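Local coordinates for protein nucleoporin NUP159 (Saccharomyces cerevisiae, PDB 1XIP) that forms part of the nuclear pore complex and, through its N-terminal beta-propeller domain, tethers the helicase Dbp5 to the pore for mRNA export, at residues A[106-111]-A[120-125]. Numbering follows the deposited sequence.
Sequences NALYSL and RTVTSF
L108 and the pair V122 and T123 give a worked example of how an antiparallel hairpin absorbs an extra residue: a classic beta bulge. L108 O accepts a hydrogen bond from V122 N (2.8 Å) and a weak one from T123 N, while L108 N donates a hydrogen bond to T123 O. Beyond the bulge, S110 and R120 form a hydrogen-bonded pair closed by two backbone bonds. V122 lies alongside L108, its CB beside L108 CD1, while its CG2 rests against S110 CB (3.7 Å). At the other end F125 N bonds N106 O (3.1 Å), and the F125 ring leans obliquely toward 106-108. With CG beside its own backbone N (chi1 -52°), F125 CB and CG pass N106 O, CD2 comes to 3.4 Å from N106 C, CE2 meets A107 N and C, and CZ ends 4.0 Å from L108 CB. Cutting F125 back to an alanine would remove the ring and is likely to leave the N106–A107 peptide and L108 CB without this cover. On the face carrying A107 and Y109, T121 OG1 lies at the tyrosine ring edge. The hairpin is half of a four-stranded propeller blade continued by strand 99-104; L108 and F125 touch L139 and I141, respectively, of strand 138-143.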
loop_
_atom_site.group_PDB
_atom_site.type_symbol
_atom_site.label_atom_id
_atom_site.label_comp_id
_atom_site.label_asym_id
_atom_site.label_seq_id
_atom_site.Cartn_x
_atom_site.Cartn_y
_atom_site.Cartn_z
ATOM N N ASN A 106 -14.235 -8.288 8.357
ATOM C CA ASN A 106 -15.204 -8.361 9.452
ATOM C C ASN A 106 -14.642 -8.544 10.856
ATOM O O ASN A 106 -15.349 -8.274 11.844
ATOM C CB ASN A 106 -16.245 -9.430 9.154
ATOM C CG ASN A 106 -16.924 -9.200 7.827
ATOM O OD1 ASN A 106 -17.771 -8.320 7.697
ATOM N ND2 ASN A 106 -16.509 -9.960 6.804
ATOM N N ALA A 107 -13.380 -8.973 10.941
ATOM C CA ALA A 107 -12.729 -9.231 12.223
ATOM C C ALA A 107 -11.205 -9.140 12.162
ATOM O O ALA A 107 -10.611 -9.306 11.107
ATOM C CB ALA A 107 -13.164 -10.603 12.771
ATOM N N LEU A 108 -10.593 -8.882 13.316
ATOM C CA LEU A 108 -9.143 -8.792 13.484
ATOM C C LEU A 108 -8.660 -9.982 14.308
ATOM O O LEU A 108 -9.325 -10.370 15.278
ATOM C CB LEU A 108 -8.819 -7.508 14.241
ATOM C CG LEU A 108 -7.497 -6.733 14.128
ATOM C CD1 LEU A 108 -7.043 -6.271 15.523
ATOM C CD2 LEU A 108 -6.377 -7.475 13.421
ATOM N N TYR A 109 -7.508 -10.553 13.951
ATOM C CA TYR A 109 -6.996 -11.757 14.628
ATOM C C TYR A 109 -5.548 -11.607 14.999
ATOM O O TYR A 109 -4.804 -10.886 14.330
ATOM C CB TYR A 109 -7.140 -13.009 13.746
ATOM C CG TYR A 109 -8.540 -13.272 13.303
ATOM C CD1 TYR A 109 -9.471 -13.840 14.176
ATOM C CD2 TYR A 109 -8.956 -12.936 12.011
ATOM C CE1 TYR A 109 -10.779 -14.069 13.781
ATOM C CE2 TYR A 109 -10.267 -13.168 11.601
ATOM C CZ TYR A 109 -11.168 -13.733 12.497
ATOM O OH TYR A 109 -12.456 -13.962 12.111
ATOM N N SER A 110 -5.151 -12.327 16.047
ATOM C CA SER A 110 -3.781 -12.331 16.553
ATOM C C SER A 110 -3.192 -13.731 16.574
ATOM O O SER A 110 -3.811 -14.661 17.107
ATOM C CB SER A 110 -3.776 -11.820 17.979
ATOM O OG SER A 110 -2.918 -10.714 18.099
ATOM N N LEU A 111 -1.992 -13.884 16.029
ATOM C CA LEU A 111 -1.241 -15.121 16.212
ATOM C C LEU A 111 -0.009 -14.869 17.077
ATOM O O LEU A 111 0.763 -13.955 16.827
ATOM C CB LEU A 111 -0.849 -15.733 14.868
ATOM C CG LEU A 111 0.247 -16.796 14.876
ATOM C CD1 LEU A 111 -0.326 -18.143 15.260
ATOM C CD2 LEU A 111 0.911 -16.855 13.521
ATOM N N ARG A 120 -6.084 -16.057 18.126
ATOM C CA ARG A 120 -7.177 -15.414 18.838
ATOM C C ARG A 120 -7.921 -14.404 17.988
ATOM O O ARG A 120 -7.353 -13.797 17.093
ATOM C CB ARG A 120 -6.644 -14.725 20.088
ATOM C CG ARG A 120 -6.458 -15.668 21.273
ATOM C CD ARG A 120 -5.939 -14.988 22.542
ATOM N NE ARG A 120 -6.494 -15.589 23.761
ATOM C CZ ARG A 120 -7.279 -14.952 24.640
ATOM N NH1 ARG A 120 -7.627 -13.681 24.448
ATOM N NH2 ARG A 120 -7.723 -15.594 25.715
ATOM N N THR A 121 -9.207 -14.248 18.274
ATOM C CA THR A 121 -9.987 -13.136 17.748
ATOM C C THR A 121 -9.645 -11.943 18.620
ATOM O O THR A 121 -9.697 -12.046 19.840
ATOM C CB THR A 121 -11.509 -13.451 17.828
ATOM O OG1 THR A 121 -11.831 -14.518 16.923
ATOM C CG2 THR A 121 -12.342 -12.276 17.299
ATOM N N VAL A 122 -9.257 -10.828 18.009
ATOM C CA VAL A 122 -9.033 -9.619 18.787
ATOM C C VAL A 122 -10.338 -8.870 18.913
ATOM O O VAL A 122 -10.751 -8.507 20.016
ATOM C CB VAL A 122 -7.958 -8.709 18.188
ATOM C CG1 VAL A 122 -7.729 -7.485 19.084
ATOM C CG2 VAL A 122 -6.660 -9.481 17.984
ATOM N N THR A 123 -10.998 -8.648 17.786
ATOM C CA THR A 123 -12.284 -7.983 17.795
ATOM C C THR A 123 -13.054 -8.184 16.490
ATOM O O THR A 123 -12.502 -8.672 15.497
ATOM C CB THR A 123 -12.122 -6.464 18.155
ATOM O OG1 THR A 123 -13.389 -5.933 18.555
ATOM C CG2 THR A 123 -11.739 -5.621 16.931
ATOM N N SER A 124 -14.338 -7.839 16.531
ATOM C CA SER A 124 -15.180 -7.742 15.354
ATOM C C SER A 124 -15.510 -6.273 15.108
ATOM O O SER A 124 -15.427 -5.440 16.020
ATOM C CB SER A 124 -16.461 -8.541 15.549
ATOM O OG SER A 124 -16.230 -9.911 15.301
ATOM N N PHE A 125 -15.861 -5.960 13.867
ATOM C CA PHE A 125 -16.160 -4.598 13.475
ATOM C C PHE A 125 -17.662 -4.494 13.268
ATOM O O PHE A 125 -18.269 -5.386 12.675
ATOM C CB PHE A 125 -15.433 -4.249 12.168
ATOM C CG PHE A 125 -13.926 -4.525 12.183
ATOM C CD1 PHE A 125 -13.074 -3.837 13.050
ATOM C CD2 PHE A 125 -13.370 -5.443 11.294
ATOM C CE1 PHE A 125 -11.699 -4.080 13.047
ATOM C CE2 PHE A 125 -11.996 -5.693 11.279
ATOM C CZ PHE A 125 -11.155 -5.010 12.158
#